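Local coordinates for tube-forming protein in Mycobacterial Envelpe, TiME (Mycolicibacterium smegmatis, PDB 7CU9) that probably forms a tubular, envelope-spanning channel for protein transport across the mycobacterial outer envelope, at residues 141-144 / 149-152; 56-61 / 87-92; 70-75 / 79-84. One frame throughout, in Å; residues are numbered along the deposited sequence.

Contacts 1 and 3 are antiparallel strand pairs from two beta hairpins of one sheet, where strand 161-169 lies between strands 150-158 and 77-89. Both are partly buried and rest on backbone hydrogen bonds; their centres are 14 Å apart, and R149 of contact 1 probably donates from NH1 to T79 O of contact 3. Contact 2 is different in kind: a buried meeting of helix 55-58 and the chain just after it with the far end of strand 77-89, made by aromatic side chains without any hydrogen bond between its segments. It shares that strand with contact 3, yet their centres lie 25 Å apart, on opposite sides of the chain's centre.

Contact 1 of 3, residues 141-144 / 149-152; sequences VKQE and RRCF
Strands 141-144 and 150-152 run antiparallel, their axes 4.6 Å apart at an angle of 165°, as the paired arms of a beta hairpin. K142 and C151 form the hydrogen-bonded pair, with K142 N donating to C151 O at 3.1 Å and C151 N to K142 O at 2.8 Å. E144 N adds a third bond to R149 O, toward the hairpin turn. The pairs V141-F152 and Q143-R150 are non-hydrogen-bonded, and their four side chains share one face of the sheet. There V141 CG2 lies over the F152 ring, 3.8 Å from its centroid and 22° off the normal, a CH-pi contact. Q143 and R150 cross at a slant, the aliphatic part of the arginine against the amide arm, while Q143 NE2 bonds to T147 O. K142 and C151 occupy the other face. K142 CG sits between backbone N and carbonyl carbon (chi1 62°), which carries the extended chain past C151 toward W126, its cation-pi partner, and to A50 O, to which NZ hydrogen-bonds. C151 is disulfide-bonded to C168 of strand 161-169, tying the hairpin to the next strand covalently. K142 CE passes 3.8 Å from C151 SG.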
loop_
_atom_site.group_PDB
_atom_site.type_symbol
_atom_site.label_atom_id
_atom_site.label_comp_id
_atom_site.label_asym_id
_atom_site.label_seq_id
_atom_site.Cartn_x
_atom_site.Cartn_y
_atom_site.Cartn_z
ATOM N N VAL B 141 -6.519 14.211 5.489
ATOM C CA VAL B 141 -6.055 13.708 4.173
ATOM C C VAL B 141 -5.902 14.902 3.238
ATOM O O VAL B 141 -6.719 15.829 3.320
ATOM C CB VAL B 141 -7.039 12.667 3.614
ATOM C CG1 VAL B 141 -6.569 12.132 2.270
ATOM C CG2 VAL B 141 -7.268 11.534 4.599
ATOM N N LYS B 142 -4.880 14.881 2.391
ATOM C CA LYS B 142 -4.799 15.806 1.237
ATOM C C LYS B 142 -4.670 14.962 -0.029
ATOM O O LYS B 142 -3.978 13.934 -0.011
ATOM C CB LYS B 142 -3.701 16.856 1.423
ATOM C CG LYS B 142 -2.280 16.334 1.544
ATOM C CD LYS B 142 -1.234 17.440 1.485
ATOM C CE LYS B 142 0.168 16.892 1.320
ATOM N NZ LYS B 142 1.145 17.962 1.020
ATOM N N GLN B 143 -5.381 15.370 -1.072
ATOM C CA GLN B 143 -5.392 14.675 -2.378
ATOM C C GLN B 143 -4.856 15.639 -3.431
ATOM O O GLN B 143 -5.321 16.796 -3.466
ATOM C CB GLN B 143 -6.799 14.222 -2.742
ATOM C CG GLN B 143 -6.852 13.522 -4.092
ATOM C CD GLN B 143 -8.070 12.651 -4.259
ATOM O OE1 GLN B 143 -8.970 12.629 -3.424
ATOM N NE2 GLN B 143 -8.097 11.909 -5.354
ATOM N N GLU B 144 -3.912 15.184 -4.252
ATOM C CA GLU B 144 -3.325 16.039 -5.311
ATOM C C GLU B 144 -4.329 16.114 -6.464
ATOM O O GLU B 144 -4.798 15.052 -6.921
ATOM C CB GLU B 144 -1.958 15.520 -5.748
ATOM C CG GLU B 144 -1.247 16.482 -6.681
ATOM C CD GLU B 144 0.216 16.175 -6.933
ATOM O OE1 GLU B 144 0.637 15.035 -6.671
ATOM O OE2 GLU B 144 0.932 17.088 -7.388
ATOM N N ARG B 149 -3.478 10.348 -5.898
ATOM C CA ARG B 149 -2.441 10.420 -4.838
ATOM C C ARG B 149 -3.030 11.110 -3.606
ATOM O O ARG B 149 -3.468 12.277 -3.710
ATOM C CB ARG B 149 -1.193 11.157 -5.320
ATOM C CG ARG B 149 -0.076 11.166 -4.286
ATOM C CD ARG B 149 1.171 11.773 -4.877
ATOM N NE ARG B 149 2.323 11.780 -3.989
ATOM C CZ ARG B 149 3.126 10.746 -3.745
ATOM N NH1 ARG B 149 2.895 9.557 -4.277
ATOM N NH2 ARG B 149 4.164 10.913 -2.942
ATOM N N ARG B 150 -3.025 10.415 -2.471
ATOM C CA ARG B 150 -3.521 10.968 -1.190
ATOM C C ARG B 150 -2.445 10.781 -0.125
ATOM O O ARG B 150 -1.767 9.741 -0.121
ATOM C CB ARG B 150 -4.849 10.333 -0.773
ATOM C CG ARG B 150 -5.991 10.692 -1.713
ATOM C CD ARG B 150 -7.344 10.293 -1.182
ATOM N NE ARG B 150 -7.444 8.839 -1.112
ATOM C CZ ARG B 150 -8.320 8.170 -0.373
ATOM N NH1 ARG B 150 -9.215 8.810 0.362
ATOM N NH2 ARG B 150 -8.306 6.848 -0.374
ATOM N N CYS B 151 -2.283 11.803 0.707
ATOM C CA CYS B 151 -1.413 11.772 1.902
ATOM C C CYS B 151 -2.319 11.661 3.123
ATOM O O CYS B 151 -3.112 12.583 3.346
ATOM C CB CYS B 151 -0.542 13.015 1.988
ATOM S SG CYS B 151 0.596 13.185 0.588
ATOM N N PHE B 152 -2.212 10.554 3.852
ATOM C CA PHE B 152 -2.911 10.327 5.137
ATOM C C PHE B 152 -1.989 10.785 6.265
ATOM O O PHE B 152 -0.834 10.335 6.347
ATOM C CB PHE B 152 -3.323 8.864 5.278
ATOM C CG PHE B 152 -4.558 8.521 4.488
ATOM C CD1 PHE B 152 -4.512 8.440 3.105
ATOM C CD2 PHE B 152 -5.770 8.317 5.123
ATOM C CE1 PHE B 152 -5.655 8.143 2.375
ATOM C CE2 PHE B 152 -6.911 8.019 4.393
ATOM C CZ PHE B 152 -6.850 7.938 3.021
#

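Contact 2 of 3, residues 56-61 / 87-92; sequences EVFNDP and GVFATV
F58 and F89 meet with their side chains crossing at about a right angle, although the two ring planes are only about 16° apart. The rings lie beside one another rather than stacked; the nearest ring atoms, F58 CD1 and F89 CZ, are 4.1 Å apart. F89 also reaches the backbone, its CE2 standing 3.6 Å from F58 O, with CG anti to its own carbonyl carbon (chi1 -65°) bringing the ring across to the end of helix 55-58. At the edge of the same ring, near its plane, D60 CB approaches F89 CE2 at 4.2 Å. The carboxylate of D60 is occupied further along: OD2 accepts from D62 N in an Asx turn. F58 in turn lies against G87, its CE1 3.6 Å from G87 N and 3.7 Å from G87 CA; the glycine has no side chain to keep the ring off the strand. The contact thus packs short helix 55-58 against the far end of strand 77-89 in the antiparallel sheet. F89 also touches A94, A95 and A98 of helix 92-103, so its ring is shared between two helices. The F58 ring meets F66 edge-to-face and touches L162 of the neighbouring strand 161-169.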
loop_
_atom_site.group_PDB
_atom_site.type_symbol
_atom_site.label_atom_id
_atom_site.label_comp_id
_atom_site.label_asym_id
_atom_site.label_seq_id
_atom_site.Cartn_x
_atom_site.Cartn_y
_atom_site.Cartn_z
ATOM N N GLU B 56 6.227 26.501 13.063
ATOM C CA GLU B 56 5.217 27.263 13.845
ATOM C C GLU B 56 4.533 26.311 14.833
ATOM O O GLU B 56 4.043 26.778 15.865
ATOM C CB GLU B 56 4.251 28.017 12.930
ATOM C CG GLU B 56 3.117 27.200 12.354
ATOM C CD GLU B 56 2.069 28.099 11.719
ATOM O OE1 GLU B 56 2.405 28.764 10.716
ATOM O OE2 GLU B 56 0.954 28.182 12.260
ATOM N N VAL B 57 4.528 25.015 14.534
ATOM C CA VAL B 57 3.958 23.982 15.440
ATOM C C VAL B 57 4.974 23.651 16.541
ATOM O O VAL B 57 4.604 23.753 17.714
ATOM C CB VAL B 57 3.526 22.734 14.652
ATOM C CG1 VAL B 57 3.164 21.583 15.574
ATOM C CG2 VAL B 57 2.367 23.068 13.719
ATOM N N PHE B 58 6.200 23.267 16.181
ATOM C CA PHE B 58 7.158 22.627 17.127
ATOM C C PHE B 58 8.044 23.650 17.837
ATOM O O PHE B 58 8.293 23.457 19.034
ATOM C CB PHE B 58 8.022 21.592 16.415
ATOM C CG PHE B 58 7.303 20.294 16.187
ATOM C CD1 PHE B 58 7.249 19.332 17.182
ATOM C CD2 PHE B 58 6.645 20.050 14.992
ATOM C CE1 PHE B 58 6.584 18.136 16.973
ATOM C CE2 PHE B 58 5.970 18.857 14.791
ATOM C CZ PHE B 58 5.952 17.897 15.775
ATOM N N ASN B 59 8.535 24.673 17.143
ATOM C CA ASN B 59 9.489 25.628 17.766
ATOM C C ASN B 59 8.788 26.331 18.924
ATOM O O ASN B 59 7.656 26.827 18.761
ATOM C CB ASN B 59 10.099 26.591 16.750
ATOM C CG ASN B 59 11.189 25.936 15.931
ATOM O OD1 ASN B 59 11.912 25.067 16.424
ATOM N ND2 ASN B 59 11.345 26.366 14.692
ATOM N N ASP B 60 9.448 26.361 20.078
ATOM C CA ASP B 60 8.810 26.752 21.352
ATOM C C ASP B 60 9.891 26.837 22.416
ATOM O O ASP B 60 10.844 26.070 22.364
ATOM C CB ASP B 60 7.765 25.715 21.762
ATOM C CG ASP B 60 6.881 26.176 22.901
ATOM O OD1 ASP B 60 6.056 27.083 22.664
ATOM O OD2 ASP B 60 7.032 25.641 24.013
ATOM N N PRO B 61 9.768 27.734 23.416
ATOM C CA PRO B 61 10.721 27.755 24.520
ATOM C C PRO B 61 10.862 26.389 25.203
ATOM O O PRO B 61 11.931 26.120 25.704
ATOM C CB PRO B 61 10.136 28.815 25.459
ATOM C CG PRO B 61 9.428 29.754 24.517
ATOM C CD PRO B 61 8.795 28.836 23.496
ATOM N N GLY B 87 8.548 15.565 18.465
ATOM C CA GLY B 87 8.991 16.635 19.370
ATOM C C GLY B 87 8.767 16.238 20.809
ATOM O O GLY B 87 7.638 15.849 21.157
ATOM N N VAL B 88 9.804 16.338 21.637
ATOM C CA VAL B 88 9.687 16.133 23.105
ATOM C C VAL B 88 9.732 17.508 23.757
ATOM O O VAL B 88 10.692 18.260 23.496
ATOM C CB VAL B 88 10.785 15.215 23.661
ATOM C CG1 VAL B 88 10.656 15.052 25.169
ATOM C CG2 VAL B 88 10.792 13.867 22.963
ATOM N N PHE B 89 8.725 17.819 24.560
ATOM C CA PHE B 89 8.607 19.110 25.271
ATOM C C PHE B 89 8.945 18.917 26.747
ATOM O O PHE B 89 8.827 17.808 27.268
ATOM C CB PHE B 89 7.208 19.683 25.065
ATOM C CG PHE B 89 6.936 20.036 23.625
ATOM C CD1 PHE B 89 6.531 19.064 22.726
ATOM C CD2 PHE B 89 7.128 21.330 23.163
ATOM C CE1 PHE B 89 6.295 19.386 21.399
ATOM C CE2 PHE B 89 6.894 21.651 21.834
ATOM C CZ PHE B 89 6.475 20.679 20.955
ATOM N N ALA B 90 9.352 19.995 27.411
ATOM C CA ALA B 90 9.726 19.961 28.843
ATOM C C ALA B 90 8.508 19.608 29.705
ATOM O O ALA B 90 8.692 19.054 30.804
ATOM C CB ALA B 90 10.319 21.282 29.248
ATOM N N THR B 91 7.296 19.926 29.245
ATOM C CA THR B 91 6.051 19.726 30.027
ATOM C C THR B 91 4.954 19.144 29.141
ATOM O O THR B 91 4.978 19.363 27.921
ATOM C CB THR B 91 5.555 21.035 30.652
ATOM O OG1 THR B 91 5.127 21.909 29.609
ATOM C CG2 THR B 91 6.617 21.724 31.475
ATOM N N VAL B 92 4.014 18.446 29.765
ATOM C CA VAL B 92 2.815 17.907 29.060
ATOM C C VAL B 92 1.987 19.084 28.525
ATOM O O VAL B 92 1.486 18.968 27.389
ATOM C CB VAL B 92 1.998 16.953 29.952
ATOM C CG1 VAL B 92 2.811 15.725 30.330
ATOM C CG2 VAL B 92 1.447 17.634 31.198
#

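Contact 3 of 3, residues 70-75 / 79-84; sequences TAQTAA and THLVKQ
A71 and V82 hold the tight centre of this contact, a hydrogen-bonded antiparallel pair in which A71 N donates to V82 O and V82 N to A71 O, both at 2.8 Å. The axes of strands 70-72 and 81-84 pass 4.7 Å apart at 165°. CA-H...O contacts fill in between: V82 O also receives T70 CA, and A71 O also receives L81 CA, so each carbonyl faces both an N-H and a C-H from the opposite strand. Both side chains of the central pair are buried on one face, where V82 packs on L180 of helix 174-185. The flanking pairs, T70-K83 and Q72-L81, are non-hydrogen-bonded and put their side chains on the other face, where they touch across the strands: T70 CG2 is 4.1 Å from L81 CG, and T70 OG1 lies against the methylene chain of K83, 3.7 Å from K83 CG. The looser side begins at the polar ends of this last pair, which a water bridges, 2.9 Å from T70 OG1 and accepting from K83 NZ, while the ammonium also forms a salt bridge with D51. Toward the exposed turn the pairing changes character. T73 N still donates to H80 O, but in return H80 N donates to a side chain, T73 OG1, at 3.0 Å and a nearly straight 167°; OG1 anti to the T73 carbonyl carbon (chi1 -58°) sets the oxygen there. T79, at the solvent end, keeps its hydroxyl on D77 OD1. The chain bends at T73 and again at T79 and H80. T73 and A74 both face D77, a classic beta bulge next to the turn of the hairpin of strands 63-72 and 77-89.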
loop_
_atom_site.group_PDB
_atom_site.type_symbol
_atom_site.label_atom_id
_atom_site.label_comp_id
_atom_site.label_asym_id
_atom_site.label_seq_id
_atom_site.Cartn_x
_atom_site.Cartn_y
_atom_site.Cartn_z
ATOM N N THR B 70 12.197 11.954 6.138
ATOM C CA THR B 70 11.395 11.723 4.918
ATOM C C THR B 70 11.992 10.504 4.221
ATOM O O THR B 70 13.229 10.432 4.135
ATOM C CB THR B 70 11.394 12.950 4.006
ATOM O OG1 THR B 70 11.127 14.117 4.786
ATOM C CG2 THR B 70 10.381 12.816 2.890
ATOM N N ALA B 71 11.155 9.566 3.786
ATOM C CA ALA B 71 11.598 8.335 3.099
ATOM C C ALA B 71 10.750 8.153 1.841
ATOM O O ALA B 71 9.587 8.575 1.842
ATOM C CB ALA B 71 11.521 7.157 4.036
ATOM N N GLN B 72 11.345 7.586 0.791
ATOM C CA GLN B 72 10.703 7.431 -0.539
ATOM C C GLN B 72 11.105 6.087 -1.144
ATOM O O GLN B 72 12.142 5.530 -0.745
ATOM C CB GLN B 72 11.168 8.513 -1.513
ATOM C CG GLN B 72 10.716 9.917 -1.172
ATOM C CD GLN B 72 11.132 10.894 -2.241
ATOM O OE1 GLN B 72 11.796 10.543 -3.224
ATOM N NE2 GLN B 72 10.750 12.142 -2.058
ATOM N N THR B 73 10.327 5.627 -2.121
ATOM C CA THR B 73 10.650 4.466 -2.987
ATOM C C THR B 73 12.141 4.510 -3.354
ATOM O O THR B 73 12.838 3.517 -3.096
ATOM C CB THR B 73 9.744 4.472 -4.223
ATOM O OG1 THR B 73 8.392 4.443 -3.761
ATOM C CG2 THR B 73 10.008 3.308 -5.152
ATOM N N ALA B 74 12.593 5.628 -3.922
ATOM C CA ALA B 74 13.991 5.855 -4.363
ATOM C C ALA B 74 14.256 7.355 -4.521
ATOM O O ALA B 74 13.306 8.134 -4.430
ATOM C CB ALA B 74 14.243 5.108 -5.655
ATOM N N ALA B 75 15.514 7.734 -4.780
ATOM C CA ALA B 75 16.006 9.134 -4.791
ATOM C C ALA B 75 15.079 10.069 -5.584
ATOM O O ALA B 75 14.761 11.158 -5.059
ATOM C CB ALA B 75 17.415 9.173 -5.336
ATOM N N THR B 79 6.788 7.439 -5.352
ATOM C CA THR B 79 5.581 6.584 -5.524
ATOM C C THR B 79 4.980 6.311 -4.137
ATOM O O THR B 79 3.755 6.502 -3.959
ATOM C CB THR B 79 5.917 5.293 -6.277
ATOM O OG1 THR B 79 6.315 5.636 -7.607
ATOM C CG2 THR B 79 4.743 4.341 -6.331
ATOM N N HIS B 80 5.816 5.867 -3.201
ATOM C CA HIS B 80 5.535 5.898 -1.742
ATOM C C HIS B 80 6.422 6.988 -1.143
ATOM O O HIS B 80 7.635 6.988 -1.444
ATOM C CB HIS B 80 5.744 4.518 -1.089
ATOM C CG HIS B 80 4.754 3.481 -1.513
ATOM N ND1 HIS B 80 3.594 3.237 -0.813
ATOM C CD2 HIS B 80 4.757 2.607 -2.547
ATOM C CE1 HIS B 80 2.921 2.264 -1.399
ATOM N NE2 HIS B 80 3.619 1.862 -2.468
ATOM N N LEU B 81 5.832 7.919 -0.390
ATOM C CA LEU B 81 6.579 8.910 0.420
ATOM C C LEU B 81 6.024 8.854 1.841
ATOM O O LEU B 81 4.789 8.847 2.010
ATOM C CB LEU B 81 6.472 10.319 -0.167
ATOM C CG LEU B 81 7.250 11.392 0.597
ATOM C CD1 LEU B 81 7.769 12.477 -0.332
ATOM C CD2 LEU B 81 6.404 12.006 1.705
ATOM N N VAL B 82 6.922 8.794 2.817
ATOM C CA VAL B 82 6.563 8.665 4.253
ATOM C C VAL B 82 7.373 9.700 5.026
ATOM O O VAL B 82 8.599 9.762 4.850
ATOM C CB VAL B 82 6.813 7.240 4.771
ATOM C CG1 VAL B 82 6.520 7.122 6.257
ATOM C CG2 VAL B 82 6.006 6.227 3.977
ATOM N N LYS B 83 6.706 10.478 5.867
ATOM C CA LYS B 83 7.389 11.497 6.688
ATOM C C LYS B 83 7.003 11.279 8.150
ATOM O O LYS B 83 5.869 10.861 8.436
ATOM C CB LYS B 83 7.055 12.900 6.179
ATOM C CG LYS B 83 7.927 14.016 6.733
ATOM C CD LYS B 83 7.690 15.303 6.004
ATOM C CE LYS B 83 8.513 16.457 6.519
ATOM N NZ LYS B 83 8.392 17.634 5.629
ATOM N N GLN B 84 7.953 11.549 9.034
ATOM C CA GLN B 84 7.785 11.440 10.500
ATOM C C GLN B 84 8.377 12.682 11.158
ATOM O O GLN B 84 9.413 13.176 10.677
ATOM C CB GLN B 84 8.531 10.220 11.020
ATOM C CG GLN B 84 8.005 8.905 10.489
ATOM C CD GLN B 84 8.963 7.806 10.864
ATOM O OE1 GLN B 84 9.036 7.385 12.016
ATOM N NE2 GLN B 84 9.750 7.371 9.894
HETATM O O HOH W 1 9.998 16.414 3.522
#